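BexL (Amycolatopsis orientalis, PDB 4XRW) is a di-domain aromatase/cyclase of a type II polyketide synthase that probably cyclises and aromatises polyketide intermediates on the way to BE-7585A. Local coordinates at residues A[100-103]-A[104-108]; A[117-120]-A[121-124]; A[140-143]-A[144-148]; A[212-215]-A[216-219]. All blocks are in the same frame, centred on the assembly; numbering follows the deposited sequence.

Contact 1 (A[100-103]-A[104-108])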
ATOM      1  N   GLU A 100     -18.485  -2.222  -7.539  1.00 24.00           N
ATOM      2  CA  GLU A 100     -19.835  -1.690  -7.255  1.00 23.00           C
ATOM      3  C   GLU A 100     -20.259  -0.503  -8.072  1.00 31.67           C
ATOM      4  O   GLU A 100     -21.460  -0.339  -8.312  1.00 37.60           O
ATOM      5  CB  GLU A 100     -19.994  -1.315  -5.777  1.00 26.05           C
ATOM      6  CG  GLU A 100     -19.863  -2.489  -4.816  1.00 26.88           C
ATOM      7  CD  GLU A 100     -20.376  -2.193  -3.421  1.00 27.76           C
ATOM      8  OE1 GLU A 100     -20.236  -1.046  -2.950  1.00 30.15           O
ATOM      9  OE2 GLU A 100     -20.941  -3.131  -2.788  1.00 31.35           O
ATOM     10  N   VAL A 101     -19.307   0.317  -8.495  1.00 24.76           N
ATOM     11  CA  VAL A 101     -19.585   1.460  -9.335  1.00 25.96           C
ATOM     12  C   VAL A 101     -18.643   1.318 -10.519  1.00 34.44           C
ATOM     13  O   VAL A 101     -17.431   1.245 -10.356  1.00 41.94           O
ATOM     14  CB  VAL A 101     -19.357   2.819  -8.610  1.00 32.74           C
ATOM     15  CG1 VAL A 101     -19.772   3.995  -9.492  1.00 37.72           C
ATOM     16  CG2 VAL A 101     -20.146   2.865  -7.321  1.00 34.72           C
ATOM     17  N   SER A 102     -19.210   1.215 -11.697  1.00 30.86           N
ATOM     18  CA  SER A 102     -18.397   1.139 -12.894  1.00 38.04           C
ATOM     19  C   SER A 102     -18.486   2.429 -13.683  1.00 34.37           C
ATOM     20  O   SER A 102     -19.440   3.187 -13.531  1.00 37.24           O
ATOM     21  CB  SER A 102     -18.827  -0.056 -13.713  1.00 36.38           C
ATOM     22  OG  SER A 102     -18.162  -1.203 -13.185  1.00 44.83           O
ATOM     23  N   THR A 103     -17.452   2.685 -14.479  1.00 37.95           N
ATOM     24  CA  THR A 103     -17.357   3.892 -15.292  1.00 39.13           C
ATOM     25  C   THR A 103     -17.651   3.513 -16.733  1.00 28.78           C
ATOM     26  O   THR A 103     -17.095   2.529 -17.207  1.00 28.65           O
ATOM     27  CB  THR A 103     -15.948   4.518 -15.225  1.00 38.46           C
ATOM     28  OG1 THR A 103     -15.595   4.782 -13.866  1.00 49.17           O
ATOM     29  CG2 THR A 103     -15.869   5.800 -16.038  1.00 41.26           C
ATOM     30  N   PRO A 104     -18.491   4.297 -17.431  1.00 27.80           N
ATOM     31  CA  PRO A 104     -18.719   3.944 -18.829  1.00 30.00           C
ATOM     32  C   PRO A 104     -17.378   3.868 -19.565  1.00 27.76           C
ATOM     33  O   PRO A 104     -16.460   4.633 -19.248  1.00 27.02           O
ATOM     34  CB  PRO A 104     -19.600   5.084 -19.370  1.00 30.76           C
ATOM     35  CG  PRO A 104     -19.565   6.159 -18.310  1.00 33.70           C
ATOM     36  CD  PRO A 104     -19.260   5.484 -17.020  1.00 31.04           C
ATOM     37  N   PRO A 105     -17.270   2.955 -20.538  1.00 28.62           N
ATOM     38  CA  PRO A 105     -18.340   2.124 -21.081  1.00 23.01           C
ATOM     39  C   PRO A 105     -18.570   0.790 -20.324  1.00 25.37           C
ATOM     40  O   PRO A 105     -19.313  -0.047 -20.836  1.00 23.21           O
ATOM     41  CB  PRO A 105     -17.847   1.851 -22.502  1.00 24.77           C
ATOM     42  CG  PRO A 105     -16.380   1.679 -22.297  1.00 26.97           C
ATOM     43  CD  PRO A 105     -15.993   2.709 -21.245  1.00 29.31           C
ATOM     44  N   VAL A 106     -17.972   0.598 -19.142  1.00 22.85           N
ATOM     45  CA  VAL A 106     -18.194  -0.632 -18.394  1.00 20.10           C
ATOM     46  C   VAL A 106     -19.582  -0.567 -17.753  1.00 23.70           C
ATOM     47  O   VAL A 106     -19.860   0.351 -16.979  1.00 24.53           O
ATOM     48  CB  VAL A 106     -17.156  -0.866 -17.290  1.00 20.93           C
ATOM     49  CG1 VAL A 106     -17.411  -2.182 -16.586  1.00 23.47           C
ATOM     50  CG2 VAL A 106     -15.696  -0.839 -17.886  1.00 27.49           C
ATOM     51  N   ALA A 107     -20.406  -1.541 -18.065  1.00 21.84           N
ATOM     52  CA  ALA A 107     -21.719  -1.712 -17.432  1.00 24.63           C
ATOM     53  C   ALA A 107     -21.597  -2.539 -16.164  1.00 30.21           C
ATOM     54  O   ALA A 107     -22.256  -2.254 -15.158  1.00 28.77           O
ATOM     55  CB  ALA A 107     -22.686  -2.371 -18.371  1.00 26.56           C
ATOM     56  N   GLU A 108     -20.786  -3.592 -16.227  1.00 26.37           N
ATOM     57  CA  GLU A 108     -20.398  -4.292 -15.016  1.00 30.32           C
ATOM     58  C   GLU A 108     -19.095  -5.069 -15.194  1.00 26.19           C
ATOM     59  O   GLU A 108     -18.695  -5.458 -16.293  1.00 25.75           O
ATOM     60  CB  GLU A 108     -21.515  -5.212 -14.527  1.00 45.04           C
ATOM     61  CG  GLU A 108     -21.980  -6.264 -15.507  1.00 54.00           C
ATOM     62  CD  GLU A 108     -22.864  -7.314 -14.822  1.00 74.87           C
ATOM     63  OE1 GLU A 108     -24.104  -7.117 -14.765  1.00 66.11           O
ATOM     64  OE2 GLU A 108     -22.309  -8.326 -14.322  1.00 76.14           O
TER
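Thr103 and Val106 close a tight four-residue turn in which Val106 N donates to Thr103 O at 2.9 Å, with an N-H...O angle of 143°. The two central residues are prolines, and the peptide between Pro104 and Pro105 is cis, as in a type VI turn. Neither proline has an N-H to offer, so Val106 supplies the first amide hydrogen that can reach back across the corner.

Around this bond the side chains add a few van der Waals contacts, carbon against oxygen. Ser102 directs its CB toward the returning chain, where it meets Val106 O at 3.4 Å, while its OG lies 3.6 Å from Val106 CG1. That methyl stands anti to its own backbone N (chi1 -178°), which turns it toward the serine; the other branch, CG2, sits 3.7 Å from Thr103 O. The serine hydroxyl finds its hydrogen-bonding partner three residues back, in Gln99 OE1. Thr103 CG2 lies 3.5 Å from Pro104 O.

At the start of the loop, Glu100 forms a salt bridge with Arg68 and a hydrogen bond with Thr83. After it, Ala107 and Glu108 both face Arg132, so the strand starts with a classic beta bulge. A cis-proline turn running into a bulge thus joins strands 94-99 and 106-117, neighbours in the antiparallel sheet of the first helix-grip domain.

Contact 2 (A[117-120]-A[121-124]); sequences PVSA and ATAK
Val118, Ser119 and Thr122 hold the neck of a beta hairpin, the connection between the antiparallel neighbours 106-117 and 123-133 of the first helix-grip sheet. Pro117 and Ala123 form the last pair of the strands, a non-hydrogen-bonded one with CA atoms 4.6 Å apart.

The close part of the loop is gathered on a single carbonyl. Thr122 O accepts two amides in succession, Val118 N at 3.3 Å and Ser119 N at 3.2 Å. Both donors approach from the same face of the carbonyl plane, and Ser119 N stands well above it, 36° out, so its bond does not follow a lone pair even though its N-H points nearly straight at the oxygen. Two grips on one oxygen fix the peptide after Thr122 just where the strand resumes.

Beyond this neck the loop is thinly dressed. Ala120 and Ala121 point their methyls away from the opposing segment, and both residues are exposed at the tip. The other flank is shared with strand 22-30, where Lys124 runs out, fully extended, past Asp27 and Leu29. At its root the lysine is crossed at about a right angle by Val118, whose CG1 lies 3.6 Å from Lys124 CB.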
ATOM      1  N   PRO A 117      -3.491 -25.865  -5.718  1.00 48.08           N
ATOM      2  CA  PRO A 117      -2.157 -26.387  -5.401  1.00 47.55           C
ATOM      3  C   PRO A 117      -1.655 -27.228  -6.574  1.00 46.33           C
ATOM      4  O   PRO A 117      -2.428 -28.034  -7.102  1.00 47.09           O
ATOM      5  CB  PRO A 117      -2.400 -27.225  -4.148  1.00 42.92           C
ATOM      6  CG  PRO A 117      -3.808 -27.717  -4.313  1.00 42.04           C
ATOM      7  CD  PRO A 117      -4.561 -26.665  -5.096  1.00 40.48           C
ATOM      8  N   VAL A 118      -0.423 -27.012  -7.022  1.00 42.86           N
ATOM      9  CA  VAL A 118       0.128 -27.897  -8.042  1.00 52.70           C
ATOM     10  C   VAL A 118       1.305 -28.670  -7.432  1.00 47.90           C
ATOM     11  O   VAL A 118       1.654 -29.741  -7.905  1.00 52.40           O
ATOM     12  CB  VAL A 118       0.539 -27.133  -9.339  1.00 49.93           C
ATOM     13  CG1 VAL A 118      -0.589 -26.187  -9.793  1.00 48.34           C
ATOM     14  CG2 VAL A 118       1.839 -26.402  -9.168  1.00 48.65           C
ATOM     15  N   SER A 119       1.903 -28.123  -6.381  1.00 48.13           N
ATOM     16  CA  SER A 119       2.768 -28.900  -5.487  1.00 48.60           C
ATOM     17  C   SER A 119       2.643 -28.320  -4.079  1.00 54.55           C
ATOM     18  O   SER A 119       1.737 -27.530  -3.814  1.00 56.75           O
ATOM     19  CB  SER A 119       4.226 -28.892  -5.945  1.00 54.08           C
ATOM     20  OG  SER A 119       4.842 -27.638  -5.717  1.00 54.44           O
ATOM     21  N   ALA A 120       3.543 -28.702  -3.175  1.00 49.50           N
ATOM     22  CA  ALA A 120       3.405 -28.313  -1.780  1.00 47.24           C
ATOM     23  C   ALA A 120       3.886 -26.892  -1.517  1.00 50.62           C
ATOM     24  O   ALA A 120       3.486 -26.275  -0.532  1.00 52.30           O
ATOM     25  CB  ALA A 120       4.159 -29.282  -0.888  1.00 51.79           C
ATOM     26  N   ALA A 121       4.749 -26.387  -2.390  1.00 48.69           N
ATOM     27  CA  ALA A 121       5.372 -25.080  -2.208  1.00 51.07           C
ATOM     28  C   ALA A 121       5.061 -24.150  -3.376  1.00 46.18           C
ATOM     29  O   ALA A 121       5.608 -23.042  -3.472  1.00 47.64           O
ATOM     30  CB  ALA A 121       6.882 -25.246  -2.059  1.00 58.68           C
ATOM     31  N   THR A 122       4.188 -24.609  -4.262  1.00 40.84           N
ATOM     32  CA  THR A 122       3.972 -23.928  -5.523  1.00 47.13           C
ATOM     33  C   THR A 122       2.478 -24.013  -5.902  1.00 47.45           C
ATOM     34  O   THR A 122       1.809 -25.022  -5.642  1.00 43.31           O
ATOM     35  CB  THR A 122       4.914 -24.541  -6.601  1.00 46.67           C
ATOM     36  OG1 THR A 122       5.686 -23.518  -7.239  1.00 56.51           O
ATOM     37  CG2 THR A 122       4.173 -25.294  -7.616  1.00 46.98           C
ATOM     38  N   ALA A 123       1.951 -22.934  -6.482  1.00 44.61           N
ATOM     39  CA  ALA A 123       0.518 -22.845  -6.755  1.00 42.49           C
ATOM     40  C   ALA A 123       0.214 -22.170  -8.082  1.00 34.16           C
ATOM     41  O   ALA A 123       0.966 -21.328  -8.552  1.00 30.76           O
ATOM     42  CB  ALA A 123      -0.183 -22.095  -5.631  1.00 36.97           C
ATOM     43  N   LYS A 124      -0.908 -22.564  -8.658  1.00 31.48           N
ATOM     44  CA  LYS A 124      -1.446 -21.943  -9.853  1.00 34.57           C
ATOM     45  C   LYS A 124      -2.544 -20.964  -9.450  1.00 34.32           C
ATOM     46  O   LYS A 124      -3.498 -21.341  -8.771  1.00 32.76           O
ATOM     47  CB  LYS A 124      -2.013 -22.995 -10.807  1.00 32.69           C
ATOM     48  CG  LYS A 124      -2.469 -22.426 -12.137  1.00 32.89           C
ATOM     49  CD  LYS A 124      -3.171 -23.489 -12.967  1.00 42.83           C
ATOM     50  CE  LYS A 124      -3.692 -22.940 -14.276  1.00 51.36           C
ATOM     51  NZ  LYS A 124      -4.398 -23.980 -15.086  1.00 56.18           N
TER

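Contact 3 (A[140-143]-A[144-148]); sequences GLAW and IDRAV
Trp143 lays one corner of its indole against the start of the next turn, with CE3 4.1 Å from Ile144 CG1 and 3.4 Å from Ile144 N. Its CG is anti to the backbone N (chi1 -172°), which sends the ring along the helix flank; the same ring passes Ala147 CB obliquely, CZ3 being 4.5 Å from that methyl. The overlap is modest, since the indole lies beside the backbone.

Beneath these side chains runs regular alpha-helical bonding: the amides of Ile144, Asp145, Arg146 and Ala147 donate to the carbonyls of Gly140, Leu141, Ala142 and Trp143. The Ile144 side chain also crowds the first of these acceptors, its CG1 coming within 3.2 Å of Gly140 O. Arg146 instead folds back on its own helix. A bend at chi3 (-64°) brings the guanidinium over the preceding turn, so that Ala142 O lies above the centre of one face, 3.9 Å from Arg146 CZ, and NH2 reaches to 3.9 Å from Trp143 CA.

Asp145 turns its carboxylate away from the segment before it. OD1 is hydrogen-bonded to Tyr131 OH and forms a salt bridge with Arg22, a pairing that would probably favour the charged acid. The opening turns of helix 138-166 therefore carry two characters: Trp143 and Arg146 are exposed, whereas Leu141, Ile144 and Val148 lie against strand 123-133, and Ile144 and Val148 also reach Met109 of strand 106-117, the sheet that wraps the long helix in a helix-grip fold.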
ATOM      1  N   GLY A 140     -16.810  -0.162 -27.409  1.00 31.29           N
ATOM      2  CA  GLY A 140     -16.522  -0.051 -25.986  1.00 29.25           C
ATOM      3  C   GLY A 140     -16.123  -1.388 -25.402  1.00 23.42           C
ATOM      4  O   GLY A 140     -15.231  -1.496 -24.528  1.00 24.11           O
ATOM      5  N   LEU A 141     -16.778  -2.439 -25.880  1.00 26.01           N
ATOM      6  CA  LEU A 141     -16.528  -3.763 -25.363  1.00 23.44           C
ATOM      7  C   LEU A 141     -15.113  -4.232 -25.746  1.00 25.38           C
ATOM      8  O   LEU A 141     -14.422  -4.843 -24.942  1.00 23.63           O
ATOM      9  CB  LEU A 141     -17.596  -4.740 -25.861  1.00 27.76           C
ATOM     10  CG  LEU A 141     -17.576  -6.160 -25.282  1.00 34.43           C
ATOM     11  CD1 LEU A 141     -17.651  -6.168 -23.773  1.00 34.27           C
ATOM     12  CD2 LEU A 141     -18.719  -6.978 -25.844  1.00 43.16           C
ATOM     13  N   ALA A 142     -14.658  -3.886 -26.937  1.00 30.99           N
ATOM     14  CA  ALA A 142     -13.271  -4.186 -27.351  1.00 25.28           C
ATOM     15  C   ALA A 142     -12.239  -3.454 -26.507  1.00 26.66           C
ATOM     16  O   ALA A 142     -11.169  -3.978 -26.170  1.00 26.31           O
ATOM     17  CB  ALA A 142     -13.088  -3.802 -28.814  1.00 29.74           C
ATOM     18  N   TRP A 143     -12.541  -2.199 -26.237  1.00 24.18           N
ATOM     19  CA  TRP A 143     -11.723  -1.378 -25.370  1.00 22.99           C
ATOM     20  C   TRP A 143     -11.601  -2.006 -23.977  1.00 25.58           C
ATOM     21  O   TRP A 143     -10.504  -2.086 -23.399  1.00 22.49           O
ATOM     22  CB  TRP A 143     -12.343  -0.003 -25.297  1.00 25.80           C
ATOM     23  CG  TRP A 143     -11.549   0.970 -24.623  1.00 24.92           C
ATOM     24  CD1 TRP A 143     -10.681   1.836 -25.193  1.00 25.72           C
ATOM     25  CD2 TRP A 143     -11.537   1.238 -23.225  1.00 25.09           C
ATOM     26  NE1 TRP A 143     -10.139   2.648 -24.236  1.00 30.40           N
ATOM     27  CE2 TRP A 143     -10.640   2.295 -23.017  1.00 26.67           C
ATOM     28  CE3 TRP A 143     -12.219   0.701 -22.130  1.00 28.97           C
ATOM     29  CZ2 TRP A 143     -10.386   2.820 -21.757  1.00 31.83           C
ATOM     30  CZ3 TRP A 143     -11.957   1.209 -20.873  1.00 34.59           C
ATOM     31  CH2 TRP A 143     -11.047   2.263 -20.700  1.00 25.18           C
ATOM     32  N   ILE A 144     -12.730  -2.438 -23.420  1.00 21.59           N
ATOM     33  CA  ILE A 144     -12.699  -3.086 -22.124  1.00 22.51           C
ATOM     34  C   ILE A 144     -11.860  -4.340 -22.185  1.00 22.82           C
ATOM     35  O   ILE A 144     -11.092  -4.631 -21.295  1.00 21.95           O
ATOM     36  CB  ILE A 144     -14.117  -3.478 -21.622  1.00 23.52           C
ATOM     37  CG1 ILE A 144     -14.953  -2.241 -21.465  1.00 19.35           C
ATOM     38  CG2 ILE A 144     -14.029  -4.231 -20.307  1.00 22.16           C
ATOM     39  CD1 ILE A 144     -16.425  -2.555 -21.299  1.00 26.19           C
ATOM     40  N   ASP A 145     -12.043  -5.111 -23.243  1.00 21.68           N
ATOM     41  CA  ASP A 145     -11.326  -6.368 -23.394  1.00 25.78           C
ATOM     42  C   ASP A 145      -9.816  -6.172 -23.328  1.00 20.99           C
ATOM     43  O   ASP A 145      -9.124  -6.910 -22.642  1.00 24.72           O
ATOM     44  CB  ASP A 145     -11.712  -7.018 -24.710  1.00 25.40           C
ATOM     45  CG  ASP A 145     -11.521  -8.472 -24.678  1.00 36.44           C
ATOM     46  OD1 ASP A 145     -12.495  -9.184 -24.313  1.00 41.08           O
ATOM     47  OD2 ASP A 145     -10.380  -8.881 -24.963  1.00 35.32           O
ATOM     48  N   ARG A 146      -9.317  -5.150 -24.007  1.00 26.56           N
ATOM     49  CA  ARG A 146      -7.900  -4.881 -24.027  1.00 23.52           C
ATOM     50  C   ARG A 146      -7.419  -4.398 -22.676  1.00 22.98           C
ATOM     51  O   ARG A 146      -6.322  -4.730 -22.243  1.00 25.12           O
ATOM     52  CB  ARG A 146      -7.557  -3.853 -25.116  1.00 29.22           C
ATOM     53  CG  ARG A 146      -7.619  -4.459 -26.525  1.00 32.92           C
ATOM     54  CD  ARG A 146      -6.967  -3.574 -27.577  1.00 34.91           C
ATOM     55  NE  ARG A 146      -7.703  -2.329 -27.676  1.00 40.45           N
ATOM     56  CZ  ARG A 146      -8.709  -2.104 -28.507  1.00 34.53           C
ATOM     57  NH1 ARG A 146      -9.101  -3.022 -29.390  1.00 38.11           N
ATOM     58  NH2 ARG A 146      -9.316  -0.938 -28.464  1.00 33.35           N
ATOM     59  N   ALA A 147      -8.264  -3.616 -22.018  1.00 22.20           N
ATOM     60  CA  ALA A 147      -7.956  -3.087 -20.700  1.00 22.74           C
ATOM     61  C   ALA A 147      -7.815  -4.209 -19.691  1.00 19.81           C
ATOM     62  O   ALA A 147      -6.870  -4.214 -18.903  1.00 20.96           O
ATOM     63  CB  ALA A 147      -9.040  -2.109 -20.270  1.00 21.71           C
ATOM     64  N   VAL A 148      -8.783  -5.122 -19.678  1.00 20.53           N
ATOM     65  CA  VAL A 148      -8.774  -6.253 -18.767  1.00 22.92           C
ATOM     66  C   VAL A 148      -7.548  -7.123 -19.030  1.00 26.27           C
ATOM     67  O   VAL A 148      -6.860  -7.560 -18.086  1.00 23.03           O
ATOM     68  CB  VAL A 148     -10.074  -7.080 -18.885  1.00 20.46           C
ATOM     69  CG1 VAL A 148      -9.974  -8.413 -18.119  1.00 23.86           C
ATOM     70  CG2 VAL A 148     -11.251  -6.267 -18.415  1.00 22.17           C
TER

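Contact 4 (A[212-215]-A[216-219]); sequences EPSP and GLQV
This is a local hairpin contact, in which a carboxylate spans the turn between strands 205-212 and 217-225 at one border of the second antiparallel sheet. Glu212 reaches across it with an extended side chain, its CG anti to the backbone N (chi1 -164°), and divides its two oxygens between two donors. OE2 takes Gly216 N at 3.1 Å on its anti lone pair. OE1 takes Gln218 NE2, also at 3.1 Å, from well above the carboxylate plane; the amide donates within its own plane, and the two flat groups stand almost perpendicular, 89° apart.

The corner itself is a type II beta turn from Ser214 to Leu217, closed by Leu217 N donating to Ser214 O at 3.1 Å. Gly216 occupies its third position with a positive phi of 83°, where a CB would be jammed against Pro215 O. On the flank, Pro213 CD packs 3.3 Å from Leu217 O, and Ser214 OG lies 3.9 Å from Leu217 CB.

Gln218 is buried, and its amide has further partners: OE1 accepts from Arg238, and NE2 also donates to Asp193 O. Leu217 covers Val237 and Val239 of strand 231-241 and touches Pro79, a loop residue from the first half of the chain.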
ATOM      1  N   GLU A 212      -4.072  17.506  -2.574  1.00 21.37           N
ATOM      2  CA  GLU A 212      -5.161  16.824  -1.916  1.00 20.74           C
ATOM      3  C   GLU A 212      -6.421  16.890  -2.795  1.00 36.18           C
ATOM      4  O   GLU A 212      -7.337  17.632  -2.497  1.00 36.44           O
ATOM      5  CB  GLU A 212      -5.401  17.404  -0.522  1.00 29.71           C
ATOM      6  CG  GLU A 212      -6.271  16.478   0.345  1.00 31.99           C
ATOM      7  CD  GLU A 212      -6.059  16.632   1.888  1.00 40.07           C
ATOM      8  OE1 GLU A 212      -5.116  17.329   2.355  1.00 30.29           O
ATOM      9  OE2 GLU A 212      -6.852  16.016   2.635  1.00 39.00           O
ATOM     10  N   PRO A 213      -6.469  16.060  -3.857  1.00 33.81           N
ATOM     11  CA  PRO A 213      -7.532  16.116  -4.866  1.00 46.21           C
ATOM     12  C   PRO A 213      -8.928  15.915  -4.268  1.00 40.73           C
ATOM     13  O   PRO A 213      -9.867  16.604  -4.648  1.00 51.88           O
ATOM     14  CB  PRO A 213      -7.164  14.973  -5.818  1.00 47.84           C
ATOM     15  CG  PRO A 213      -6.437  13.992  -4.969  1.00 46.18           C
ATOM     16  CD  PRO A 213      -5.619  14.864  -4.049  1.00 37.65           C
ATOM     17  N   SER A 214      -9.040  15.006  -3.314  1.00 40.75           N
ATOM     18  CA  SER A 214     -10.290  14.773  -2.598  1.00 39.78           C
ATOM     19  C   SER A 214      -9.971  14.586  -1.122  1.00 40.79           C
ATOM     20  O   SER A 214      -8.866  14.173  -0.791  1.00 33.19           O
ATOM     21  CB  SER A 214     -11.009  13.559  -3.163  1.00 41.00           C
ATOM     22  OG  SER A 214     -10.141  12.448  -3.295  1.00 38.72           O
ATOM     23  N   PRO A 215     -10.940  14.860  -0.232  1.00 45.05           N
ATOM     24  CA  PRO A 215     -10.669  14.951   1.214  1.00 47.72           C
ATOM     25  C   PRO A 215     -10.074  13.676   1.770  1.00 33.95           C
ATOM     26  O   PRO A 215     -10.653  12.619   1.581  1.00 34.19           O
ATOM     27  CB  PRO A 215     -12.060  15.201   1.833  1.00 50.10           C
ATOM     28  CG  PRO A 215     -12.942  15.588   0.695  1.00 58.07           C
ATOM     29  CD  PRO A 215     -12.386  14.901  -0.515  1.00 53.59           C
ATOM     30  N   GLY A 216      -8.915  13.756   2.418  1.00 31.24           N
ATOM     31  CA  GLY A 216      -8.355  12.554   3.028  1.00 32.98           C
ATOM     32  C   GLY A 216      -7.560  11.638   2.093  1.00 27.46           C
ATOM     33  O   GLY A 216      -7.150  10.548   2.478  1.00 25.29           O
ATOM     34  N   LEU A 217      -7.360  12.069   0.861  1.00 24.25           N
ATOM     35  CA  LEU A 217      -6.495  11.359  -0.065  1.00 20.14           C
ATOM     36  C   LEU A 217      -5.433  12.343  -0.513  1.00 21.25           C
ATOM     37  O   LEU A 217      -5.750  13.344  -1.144  1.00 27.70           O
ATOM     38  CB  LEU A 217      -7.300  10.814  -1.244  1.00 29.14           C
ATOM     39  CG  LEU A 217      -6.579   9.892  -2.217  1.00 21.08           C
ATOM     40  CD1 LEU A 217      -5.844   8.778  -1.552  1.00 22.53           C
ATOM     41  CD2 LEU A 217      -7.630   9.295  -3.197  1.00 22.35           C
ATOM     42  N   GLN A 218      -4.175  12.071  -0.181  1.00 16.16           N
ATOM     43  CA  GLN A 218      -3.091  13.023  -0.404  1.00 16.65           C
ATOM     44  C   GLN A 218      -1.990  12.426  -1.295  1.00 16.47           C
ATOM     45  O   GLN A 218      -1.680  11.219  -1.151  1.00 16.12           O
ATOM     46  CB  GLN A 218      -2.475  13.422   0.926  1.00 16.61           C
ATOM     47  CG  GLN A 218      -3.377  14.120   1.900  1.00 17.53           C
ATOM     48  CD  GLN A 218      -2.684  14.419   3.206  1.00 20.03           C
ATOM     49  OE1 GLN A 218      -1.787  13.697   3.624  1.00 20.26           O
ATOM     50  NE2 GLN A 218      -3.078  15.506   3.845  1.00 22.78           N
ATOM     51  N   VAL A 219      -1.410  13.260  -2.175  1.00 15.39           N
ATOM     52  CA  VAL A 219      -0.193  12.932  -2.869  1.00 16.25           C
ATOM     53  C   VAL A 219       0.849  13.872  -2.277  1.00 16.49           C
ATOM     54  O   VAL A 219       0.780  15.084  -2.442  1.00 19.42           O
ATOM     55  CB  VAL A 219      -0.314  13.080  -4.390  1.00 18.77           C
ATOM     56  CG1 VAL A 219       1.009  12.746  -5.041  1.00 18.37           C
ATOM     57  CG2 VAL A 219      -1.423  12.171  -4.896  1.00 20.29           C
TER

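All four examples are local, yet place changes their chemistry. Contacts 1, 2 and 3 belong to the first cyclase region and lie at its surface, whereas contact 4 is partly buried in the second. Contacts 1 and 2 involve the same sheet, with centres about 35 Å apart, and both rely on backbone bonds at chain reversals. Contact 3, on the helix, comes against contact 1: Pro105 CG packs 4.3 Å from Trp143 CE3, and Val106 CG2 meets Ile144 CD1. Contact 4, whose centre lies about 41 Å from that of contact 2, is also a hairpin, but there a side-chain carboxylate and a buried amide join the backbone bond.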